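Side-chain contacts in Lmo0135 protein (PDB 5ISU), which is the substrate-binding protein CtaP of an ABC transporter and probably takes part in moving peptides across the membrane: residues L52-D57 / M491-S496; K241-K244 / N249-T252. All blocks are in the same frame, centred on the assembly; numbering follows the deposited sequence.

Contact 1 (L52-D57 / M491-S496); sequences LFWEVD and MFRDLS
D494, whose carboxylate lies near the indole of W54, has its OD1 gripped twice from within its own segment. S496 OG donates to D494 OD1 at 2.6 Å and S496 N at 3.0 Å. Both come from the same face of the carboxylate plane, and the backbone bond closes an Asx turn. D494 OD2 is 4.1 Å from W54 CZ2 and is bonded to the hydroxyl of Y199.

The main meeting is a cation-pi pair. R493 CZ lies 4.4 Å from the centroid of the five-membered ring of W54, 8° off the ring normal. The guanidinium is turned almost upright to the indole, with planes 83° apart, and its edge leads. R493 NH1 comes down to 3.2 Å from W54 CE2. A bend at chi3 (54°) turns the group back over the ring, while R493 CG stays 3.6 Å from W54 CE3. V56 CG1 touches R493 CD at 3.8 Å.

R493 NE is hydrogen-bonded to T485 OG1, which would limit the swing of the headgroup. Outside the two segments, R493 O is bonded to Q46 NE2 of helix 39-48. No hydrogen bond joins the segments themselves. Between them the contact rests on cation-pi attraction and aliphatic contact.

Contact 2 (K241-K244 / N249-T252); sequences KVEK and NIIT
I250 lies across the side of helix 239-245, and the two carbons of its longer branch, CG1 and CD1, meet different helix residues. CG1 faces E243, and CD1 faces V242.

The E243 chain passes I250 at a slant. Its CG is anti to the backbone N (chi1 -171°), and the chain runs on extended from there. This carries the side chain off the helix and past the isoleucine branch. E243 CB, CG, CD and OE2 all lie about 4.0 Å from I250 CG1. The aliphatic stem and one carboxylate oxygen thus border a single methylene.

V242 meets the isoleucine differently. The two side chains cross at about a right angle. I250 CG1 sits beside its own backbone N, and a second bend at chi2 (-59°) turns CD1 to the valine. V242 CG2 is then 3.9 Å from I250 CD1, a methyl-to-methyl contact. V242 is buried, whereas E243 and I250 are partly exposed. I250 also packs on V471 and A473 of the neighbouring strand 462-475.

One water links the polar parts. It donates to E243 OE2 at 3.1 Å and accepts from I250 N at 2.9 Å. The other carboxylate oxygen, OE1, forms a salt bridge with R239, one turn earlier on the same helix. The two oxygens have different partners, which would together restrain the rotation of the carboxylate.

This is a helix packed against the strand that directly follows it, with a very short connection between them. Strand 248-263 belongs to the large mixed sheet. No direct hydrogen bond crosses the contact. The helix is joined to the strand by a small apolar patch and by a water that satisfies a strand N-H.

In the fold
Both contacts are partly buried, but contact 1 lies nearer the middle of the chain. Contact 1 is about 14 Å from the centre of the chain and contact 2 about 23 Å, measured between centres. Contact 1 joins segments far apart in sequence, while contact 2 joins a helix to the next strand. Both border strand 462-475: M491 and F492 rest on L472, and I250 packs on V471 and A473, the sequence neighbours of L472. They also touch directly, with F492 CZ 4.1 Å from I251 CD1. Their chemistry differs. The inner contact sets a charged group over an aromatic face. The outer one is aliphatic, with a bridging water beside the apolar contact.

Contact 1 (L52-D57 / M491-S496)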
# COMPACT_ATOMS: atom_id res chain seq x y z
N LEU A 52 10.29 9.06 -10.86
CA LEU A 52 11.58 9.75 -10.79
C LEU A 52 12.59 8.79 -10.13
O LEU A 52 13.73 8.67 -10.58
CB LEU A 52 11.49 11.04 -9.98
CG LEU A 52 10.58 12.12 -10.57
CD1 LEU A 52 10.41 13.27 -9.59
CD2 LEU A 52 11.11 12.61 -11.91
N PHE A 53 12.13 8.13 -9.07
CA PHE A 53 12.93 7.17 -8.32
C PHE A 53 12.06 5.96 -8.04
O PHE A 53 10.84 6.08 -7.96
CB PHE A 53 13.38 7.76 -6.99
CG PHE A 53 14.25 8.97 -7.14
CD1 PHE A 53 13.69 10.22 -7.26
CD2 PHE A 53 15.64 8.85 -7.15
CE1 PHE A 53 14.49 11.35 -7.38
CE2 PHE A 53 16.44 9.96 -7.29
CZ PHE A 53 15.87 11.22 -7.40
N TRP A 54 12.69 4.79 -7.91
CA TRP A 54 11.95 3.58 -7.60
C TRP A 54 11.68 3.58 -6.09
O TRP A 54 12.59 3.63 -5.30
CB TRP A 54 12.73 2.33 -8.00
CG TRP A 54 13.07 2.22 -9.45
CD1 TRP A 54 14.31 2.32 -10.01
CD2 TRP A 54 12.16 1.99 -10.54
NE1 TRP A 54 14.23 2.15 -11.36
CE2 TRP A 54 12.93 1.95 -11.72
CE3 TRP A 54 10.79 1.81 -10.62
CZ2 TRP A 54 12.36 1.74 -12.97
CZ3 TRP A 54 10.20 1.60 -11.88
CH2 TRP A 54 10.99 1.58 -13.03
N GLU A 55 10.41 3.51 -5.72
CA GLU A 55 9.96 3.52 -4.32
C GLU A 55 10.55 2.41 -3.45
O GLU A 55 11.03 2.67 -2.35
CB GLU A 55 8.41 3.44 -4.27
CG GLU A 55 7.81 3.24 -2.87
CD GLU A 55 6.29 3.31 -2.84
OE1 GLU A 55 5.66 3.31 -3.91
OE2 GLU A 55 5.71 3.35 -1.72
N VAL A 56 10.49 1.18 -3.95
CA VAL A 56 10.94 0.02 -3.18
C VAL A 56 12.36 0.16 -2.60
O VAL A 56 12.60 -0.31 -1.51
CB VAL A 56 10.76 -1.29 -4.00
CG1 VAL A 56 11.81 -1.41 -5.09
CG2 VAL A 56 10.78 -2.51 -3.11
N ASP A 57 13.27 0.85 -3.28
CA ASP A 57 14.66 1.04 -2.77
C ASP A 57 15.23 2.46 -2.88
O ASP A 57 16.39 2.70 -2.54
CB ASP A 57 15.62 0.07 -3.48
CG ASP A 57 15.62 0.24 -5.00
OD1 ASP A 57 15.04 1.23 -5.51
OD2 ASP A 57 16.19 -0.63 -5.69
N MET A 491 3.01 -6.33 -8.34
CA MET A 491 3.69 -7.61 -8.65
C MET A 491 5.16 -7.37 -8.87
O MET A 491 5.96 -7.84 -8.09
CB MET A 491 3.09 -8.38 -9.83
CG MET A 491 1.62 -8.72 -9.67
SD MET A 491 1.05 -9.61 -11.12
CE MET A 491 -0.70 -9.65 -10.82
N PHE A 492 5.51 -6.66 -9.94
CA PHE A 492 6.91 -6.38 -10.20
C PHE A 492 7.15 -4.89 -10.36
O PHE A 492 6.22 -4.12 -10.68
CB PHE A 492 7.40 -7.08 -11.46
CG PHE A 492 7.57 -8.57 -11.31
CD1 PHE A 492 8.67 -9.08 -10.64
CD2 PHE A 492 6.68 -9.44 -11.90
CE1 PHE A 492 8.86 -10.45 -10.52
CE2 PHE A 492 6.87 -10.81 -11.79
CZ PHE A 492 7.95 -11.31 -11.09
N ARG A 493 8.41 -4.51 -10.16
CA ARG A 493 8.86 -3.13 -10.26
C ARG A 493 9.03 -2.78 -11.70
O ARG A 493 8.58 -1.70 -12.14
CB ARG A 493 10.20 -2.98 -9.53
CG ARG A 493 10.79 -1.57 -9.47
CD ARG A 493 12.20 -1.59 -8.85
NE ARG A 493 13.05 -2.53 -9.58
CZ ARG A 493 13.68 -2.29 -10.72
NH1 ARG A 493 13.62 -1.11 -11.30
NH2 ARG A 493 14.37 -3.26 -11.30
N ASP A 494 9.65 -3.70 -12.45
CA ASP A 494 9.96 -3.45 -13.83
C ASP A 494 9.92 -4.75 -14.67
O ASP A 494 10.83 -5.57 -14.63
CB ASP A 494 11.35 -2.80 -13.92
CG ASP A 494 11.68 -2.27 -15.31
OD1 ASP A 494 10.96 -2.57 -16.29
OD2 ASP A 494 12.69 -1.53 -15.43
N LEU A 495 8.86 -4.86 -15.46
CA LEU A 495 8.62 -6.02 -16.31
C LEU A 495 9.57 -6.14 -17.50
O LEU A 495 9.59 -7.19 -18.14
CB LEU A 495 7.17 -5.97 -16.83
CG LEU A 495 6.03 -6.13 -15.81
CD1 LEU A 495 4.69 -5.76 -16.42
CD2 LEU A 495 6.00 -7.56 -15.32
N SER A 496 10.32 -5.08 -17.82
CA SER A 496 11.26 -5.10 -18.94
C SER A 496 12.44 -6.03 -18.69
O SER A 496 13.16 -6.37 -19.64
CB SER A 496 11.80 -3.68 -19.25
OG SER A 496 12.61 -3.21 -18.19

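Contact 2 (K241-K244 / N249-T252)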
# COMPACT_ATOMS: atom_id res chain seq x y z
N LYS A 241 -2.00 -26.08 -4.78
CA LYS A 241 -2.75 -26.49 -5.98
C LYS A 241 -2.01 -26.11 -7.26
O LYS A 241 -1.79 -26.94 -8.14
CB LYS A 241 -4.12 -25.80 -6.05
CG LYS A 241 -5.00 -25.96 -4.84
CD LYS A 241 -6.28 -25.14 -4.94
CE LYS A 241 -7.09 -25.24 -3.65
NZ LYS A 241 -8.34 -24.43 -3.64
N VAL A 242 -1.64 -24.84 -7.36
CA VAL A 242 -1.02 -24.33 -8.58
C VAL A 242 0.43 -24.78 -8.76
O VAL A 242 0.87 -24.97 -9.89
CB VAL A 242 -1.13 -22.80 -8.69
CG1 VAL A 242 -2.57 -22.35 -8.44
CG2 VAL A 242 -0.19 -22.10 -7.72
N GLU A 243 1.16 -24.95 -7.65
CA GLU A 243 2.56 -25.36 -7.72
C GLU A 243 2.74 -26.77 -8.33
O GLU A 243 3.66 -26.99 -9.09
CB GLU A 243 3.24 -25.26 -6.35
CG GLU A 243 4.75 -25.45 -6.39
CD GLU A 243 5.43 -25.15 -5.06
OE1 GLU A 243 4.83 -25.42 -3.99
OE2 GLU A 243 6.58 -24.63 -5.09
N LYS A 244 1.84 -27.69 -8.00
CA LYS A 244 1.91 -29.07 -8.52
C LYS A 244 1.12 -29.28 -9.82
O LYS A 244 1.27 -30.32 -10.46
CB LYS A 244 1.46 -30.06 -7.44
CG LYS A 244 2.44 -30.13 -6.27
CD LYS A 244 1.98 -31.03 -5.12
CE LYS A 244 0.80 -30.44 -4.36
NZ LYS A 244 0.41 -31.28 -3.19
N ASN A 249 7.06 -21.14 -11.05
CA ASN A 249 7.89 -20.79 -9.92
C ASN A 249 6.99 -19.94 -9.00
O ASN A 249 6.32 -19.01 -9.46
CB ASN A 249 9.13 -20.02 -10.39
CG ASN A 249 10.06 -20.87 -11.27
OD1 ASN A 249 10.18 -22.09 -11.10
ND2 ASN A 249 10.72 -20.22 -12.21
N ILE A 250 6.94 -20.30 -7.72
CA ILE A 250 6.16 -19.56 -6.76
C ILE A 250 7.08 -18.59 -6.06
O ILE A 250 8.15 -18.99 -5.60
CB ILE A 250 5.51 -20.49 -5.74
CG1 ILE A 250 4.59 -21.49 -6.44
CG2 ILE A 250 4.73 -19.68 -4.70
CD1 ILE A 250 3.49 -20.85 -7.26
N ILE A 251 6.68 -17.32 -6.01
CA ILE A 251 7.48 -16.28 -5.39
C ILE A 251 6.69 -15.66 -4.24
O ILE A 251 5.56 -15.22 -4.44
CB ILE A 251 7.83 -15.16 -6.38
CG1 ILE A 251 8.28 -15.74 -7.72
CG2 ILE A 251 8.91 -14.27 -5.80
CD1 ILE A 251 8.41 -14.71 -8.82
N THR A 252 7.31 -15.61 -3.07
CA THR A 252 6.72 -15.07 -1.86
C THR A 252 7.60 -13.92 -1.37
O THR A 252 8.80 -14.08 -1.20
CB THR A 252 6.63 -16.16 -0.79
OG1 THR A 252 5.79 -17.22 -1.27
CG2 THR A 252 6.05 -15.60 0.52
O HOH W 1 8.30 -22.63 -6.70